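Putative lipoprotein (Bacteroides ovatus, PDB 3OQQ) is of unknown function but is probably a lipid-anchored extracellular protein, and binds calcium ions in the crystal. Local coordinates at residues T179-A184 and I213-Q218; N246-E251 and L277-Q282. All blocks are in the same frame, centred on the assembly; numbering follows the deposited sequence.

Contact 1. Residues T179-A184 and I213-Q218; sequences TLDVRA and ILKGGQ
Lys215 lays the outer part of its chain across the carboxylate of Asp181, the two side chains crossing at about a right angle. Its NZ stands 3.4 Å from Asp181 OD2, a salt bridge whose hydrogen bond is weak. The chain's CD, two bonds short of NZ, is almost as near: Lys215 CD lies 3.5 Å from Asp181 OD2 and 4.0 Å from Asp181 CG, so the same oxygen meets both the aliphatic shaft and the ammonium group. Lys215 CG leaves anti to the backbone N (chi1 178°), and a bend at the next bond (chi2 -145°) brings the rest of the chain across the acid. Asp181 sets CG beside its own backbone N, and its CB points at the strand of Lys215. The two strands, 173-184 and 205-215, are not hydrogen-bonded neighbours in this antiparallel array. Each pairs with strand 298-307, which runs between them, and the salt bridge spans that middle strand, with 7.9 Å between Asp181 CA and Lys215 CA. Arg300 of the middle strand also touches Lys215, and its NE holds Asp181 OD1 in a salt bridge; Arg300 is the stronger partner of the carboxylate, and Lys215 adds a weaker one at OD2. Lys215 NZ has a second, long and weak ion pair with Glu153 on strand 150-161. With a methionine in place of Lys215, Asp181 OD2 would probably lose this charged partner, leaving the carboxylate to rely more on Arg300. Glu153 also forms a salt bridge with NE of Arg183, itself part of a classic beta bulge in which Arg183 and Ala184 both face Val151.

Contact 2. Residues N246-E251 and L277-Q282; sequences NDTRKE and LMDNNQ
Arg249 runs past the carboxylate of Asp279 before its guanidinium turns to the backbone of Met278. The segment 246-251 belongs to the connection of a beta hairpin, between strands 234-242 and 253-263 of the six-stranded antiparallel sheet; 277-282 lies in the long loop that leads from that sheet to strand 298-307. At the root, Arg249 CB lies 4.1 Å from Asp279 OD1; CG keeps a similar distance, and CD comes nearest, at 3.8 Å. These are contacts of methylenes with a carboxylate oxygen. With chi1 at 86°, CG sits between the backbone N and the carbonyl carbon, and the chain then extends straight from CG to NE. There NE turns back to its own segment and donates to Glu251 O at 3.0 Å; that oxygen lies in the guanidinium plane, although the N-H meets the carbonyl from well above its plane. NH2 binds Pro252 O, so two backbone oxygens of the hairpin fix the rotation of the group. Across the contact, NH1 approaches Met278 O obliquely, at an angle too poor for a direct hydrogen bond. A water bridges them instead, accepting from Arg249 NH1 and donating to Met278 O. The same carbonyl also receives Arg253 NH1. Asp279 does not pair its charge with Arg249: its OD1 forms a salt bridge with Arg253 NH2, and Arg253 NE in turn holds Asp247 OD2, so one arginine serves both acids. Thr248 OG1 is modelled as donating to Asp279 OD2, from a side chain crossing the acid at about a right angle; at 2.4 Å between Thr248 OG1 and Asp279 OD2 the bond is very short and its geometry doubtful.

In the fold
From the N terminus, the chain runs through a series of earlier strands before it reaches strand 173-184, passes through strand 190-198 of the six-stranded sheet, and returns along strand 205-215, where contact 1 closes a loop of 28 intervening residues. Contact 2 opens only after strands 221-230 and 234-242, and closes across the strands 253-263 and 266-272; the two follow in series, neither nested nor crossed. Contact 1 lies within the larger strand array, whereas contact 2 ties the hairpin connection of the six-stranded sheet to the loop that leads on to strand 298-307. Their centres are about 17 Å apart, and they meet where Val182 CG1 packs against Leu277 CD1 at 3.6 Å.

Contact 1. Residues T179-A184 and I213-Q218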
# COMPACT_ATOMS: atom_id res chain seq x y z
N THR A 179 -4.13 0.03 -6.10
CA THR A 179 -5.40 0.59 -5.67
C THR A 179 -5.11 1.35 -4.42
O THR A 179 -4.24 0.95 -3.64
CB THR A 179 -6.56 -0.41 -5.52
OG1 THR A 179 -6.26 -1.42 -4.57
CG2 THR A 179 -7.03 -0.97 -6.85
N LEU A 180 -5.80 2.47 -4.26
CA LEU A 180 -5.80 3.34 -3.08
C LEU A 180 -7.24 3.56 -2.71
O LEU A 180 -8.01 4.11 -3.53
CB LEU A 180 -5.08 4.68 -3.35
CG LEU A 180 -3.61 4.65 -3.78
CD1 LEU A 180 -3.17 6.02 -4.23
CD2 LEU A 180 -2.70 4.14 -2.65
N ASP A 181 -7.66 3.04 -1.54
CA ASP A 181 -9.06 3.11 -1.09
C ASP A 181 -9.19 3.94 0.15
O ASP A 181 -8.60 3.59 1.16
CB ASP A 181 -9.61 1.69 -0.82
CG ASP A 181 -9.57 0.79 -2.03
OD1 ASP A 181 -9.56 1.32 -3.18
OD2 ASP A 181 -9.49 -0.44 -1.85
N VAL A 182 -10.00 5.02 0.08
CA VAL A 182 -10.22 5.92 1.23
C VAL A 182 -11.14 5.25 2.25
O VAL A 182 -12.33 5.06 2.00
CB VAL A 182 -10.78 7.31 0.84
CG1 VAL A 182 -10.82 8.24 2.06
CG2 VAL A 182 -9.97 7.94 -0.28
N ARG A 183 -10.60 4.98 3.43
CA ARG A 183 -11.39 4.38 4.48
C ARG A 183 -11.98 5.47 5.39
O ARG A 183 -13.13 5.37 5.77
CB ARG A 183 -10.53 3.33 5.22
CG ARG A 183 -10.69 3.27 6.69
CD ARG A 183 -10.95 1.89 7.21
NE ARG A 183 -9.94 0.85 6.93
CZ ARG A 183 -9.02 0.43 7.80
NH1 ARG A 183 -8.90 1.02 8.99
NH2 ARG A 183 -8.23 -0.60 7.49
N ALA A 184 -11.20 6.50 5.73
CA ALA A 184 -11.69 7.56 6.61
C ALA A 184 -10.86 8.83 6.46
O ALA A 184 -9.68 8.74 6.11
CB ALA A 184 -11.64 7.10 8.08
N ILE A 213 -13.11 5.15 -8.85
CA ILE A 213 -14.13 4.10 -8.67
C ILE A 213 -14.73 4.16 -7.27
O ILE A 213 -14.04 4.54 -6.33
CB ILE A 213 -13.43 2.68 -8.88
CG1 ILE A 213 -12.82 2.46 -10.26
CG2 ILE A 213 -14.33 1.47 -8.53
CD1 ILE A 213 -11.78 1.32 -10.25
N LEU A 214 -16.00 3.74 -7.14
CA LEU A 214 -16.68 3.53 -5.85
C LEU A 214 -16.66 2.02 -5.62
O LEU A 214 -17.23 1.26 -6.41
CB LEU A 214 -18.10 4.12 -5.80
CG LEU A 214 -18.18 5.66 -5.83
CD1 LEU A 214 -19.64 6.11 -5.62
CD2 LEU A 214 -17.26 6.30 -4.74
N LYS A 215 -15.89 1.59 -4.61
CA LYS A 215 -15.67 0.18 -4.30
C LYS A 215 -16.70 -0.36 -3.29
O LYS A 215 -16.59 -0.13 -2.09
CB LYS A 215 -14.22 -0.01 -3.79
CG LYS A 215 -13.87 -1.44 -3.37
CD LYS A 215 -12.89 -1.39 -2.17
CE LYS A 215 -12.62 -2.75 -1.57
NZ LYS A 215 -11.70 -2.66 -0.41
N GLY A 216 -17.69 -1.09 -3.79
CA GLY A 216 -18.73 -1.72 -2.99
C GLY A 216 -18.17 -2.85 -2.14
O GLY A 216 -17.27 -3.59 -2.57
N GLY A 217 -18.71 -2.98 -0.93
CA GLY A 217 -18.30 -3.97 0.05
C GLY A 217 -18.40 -5.43 -0.37
O GLY A 217 -17.68 -6.27 0.19
N GLN A 218 -19.27 -5.74 -1.36
CA GLN A 218 -19.48 -7.11 -1.84
C GLN A 218 -19.01 -7.31 -3.31
O GLN A 218 -19.65 -8.05 -4.07
CB GLN A 218 -20.96 -7.53 -1.67
CG GLN A 218 -21.50 -7.46 -0.24
CD GLN A 218 -20.68 -8.26 0.75
OE1 GLN A 218 -20.68 -9.49 0.74
NE2 GLN A 218 -19.96 -7.56 1.63

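Contact 2. Residues N246-E251 and L277-Q282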
# COMPACT_ATOMS: atom_id res chain seq x y z
N ASN A 246 -28.13 7.09 -2.75
CA ASN A 246 -28.83 7.42 -1.50
C ASN A 246 -27.86 8.12 -0.51
O ASN A 246 -27.72 7.71 0.65
CB ASN A 246 -29.52 6.17 -0.90
CG ASN A 246 -30.25 5.33 -1.95
OD1 ASN A 246 -31.15 5.81 -2.67
ND2 ASN A 246 -29.79 4.11 -2.15
N ASP A 247 -27.16 9.16 -1.02
CA ASP A 247 -26.17 9.97 -0.31
C ASP A 247 -26.83 10.82 0.76
O ASP A 247 -27.98 11.24 0.60
CB ASP A 247 -25.37 10.86 -1.29
CG ASP A 247 -23.91 11.03 -0.90
OD1 ASP A 247 -23.55 10.69 0.26
OD2 ASP A 247 -23.13 11.53 -1.74
N THR A 248 -26.08 11.10 1.83
CA THR A 248 -26.53 11.85 3.00
C THR A 248 -26.58 13.38 2.73
O THR A 248 -27.06 14.13 3.59
CB THR A 248 -25.65 11.49 4.19
OG1 THR A 248 -24.28 11.65 3.81
CG2 THR A 248 -25.88 10.06 4.66
N ARG A 249 -26.11 13.83 1.56
CA ARG A 249 -26.15 15.23 1.18
C ARG A 249 -26.53 15.36 -0.29
O ARG A 249 -26.34 14.42 -1.06
CB ARG A 249 -24.81 15.94 1.49
CG ARG A 249 -23.71 15.86 0.42
CD ARG A 249 -22.49 16.65 0.88
NE ARG A 249 -21.54 17.00 -0.18
CZ ARG A 249 -20.37 17.59 0.06
NH1 ARG A 249 -20.02 17.88 1.31
NH2 ARG A 249 -19.56 17.89 -0.94
N LYS A 250 -27.09 16.51 -0.67
CA LYS A 250 -27.49 16.80 -2.06
C LYS A 250 -26.32 17.44 -2.82
O LYS A 250 -26.26 17.34 -4.05
CB LYS A 250 -28.73 17.72 -2.10
N GLU A 251 -25.38 18.08 -2.08
CA GLU A 251 -24.21 18.74 -2.67
C GLU A 251 -23.30 17.71 -3.34
O GLU A 251 -23.04 16.66 -2.75
CB GLU A 251 -23.41 19.56 -1.64
CG GLU A 251 -24.24 20.54 -0.81
CD GLU A 251 -24.76 19.92 0.48
OE1 GLU A 251 -25.80 19.24 0.42
OE2 GLU A 251 -24.10 20.09 1.53
N LEU A 277 -15.65 14.34 1.09
CA LEU A 277 -16.20 13.06 1.55
C LEU A 277 -17.06 13.20 2.79
O LEU A 277 -18.07 12.49 2.92
CB LEU A 277 -15.11 12.02 1.78
CG LEU A 277 -14.18 11.73 0.60
CD1 LEU A 277 -13.22 10.70 0.98
CD2 LEU A 277 -14.98 11.32 -0.68
N MSE A 278 -16.65 14.07 3.72
CA MSE A 278 -17.45 14.34 4.91
C MSE A 278 -18.72 15.15 4.55
O MSE A 278 -18.83 15.68 3.43
CB MSE A 278 -16.62 15.10 5.95
CG MSE A 278 -16.32 16.55 5.54
SE MSE A 278 -15.12 17.44 6.77
CE MSE A 278 -13.69 16.01 6.82
N ASP A 279 -19.65 15.27 5.51
CA ASP A 279 -20.88 16.05 5.34
C ASP A 279 -20.78 17.35 6.09
O ASP A 279 -21.44 18.33 5.72
CB ASP A 279 -22.10 15.26 5.80
CG ASP A 279 -22.49 14.17 4.83
OD1 ASP A 279 -21.93 14.13 3.72
OD2 ASP A 279 -23.33 13.34 5.20
N ASN A 280 -19.94 17.38 7.14
CA ASN A 280 -19.69 18.54 7.98
C ASN A 280 -18.37 18.39 8.76
O ASN A 280 -17.85 17.28 8.92
CB ASN A 280 -20.86 18.78 8.96
CG ASN A 280 -21.06 17.67 9.95
OD1 ASN A 280 -20.27 17.50 10.86
ND2 ASN A 280 -22.14 16.91 9.82
N ASN A 281 -17.89 19.51 9.28
CA ASN A 281 -16.65 19.65 10.02
C ASN A 281 -16.67 19.00 11.40
O ASN A 281 -15.61 18.72 11.94
CB ASN A 281 -16.34 21.13 10.18
CG ASN A 281 -16.18 21.86 8.89
OD1 ASN A 281 -15.39 21.48 8.02
ND2 ASN A 281 -16.97 22.92 8.73
N GLN A 282 -17.84 18.83 12.01
CA GLN A 282 -17.86 18.25 13.35
C GLN A 282 -17.66 16.74 13.30
O GLN A 282 -16.82 16.20 14.02
CB GLN A 282 -19.17 18.61 14.07
CG GLN A 282 -19.20 18.13 15.52
CD GLN A 282 -20.53 18.43 16.13
OE1 GLN A 282 -21.17 19.43 15.81
NE2 GLN A 282 -20.97 17.57 17.03
O HOH W 1 -17.39 17.90 2.69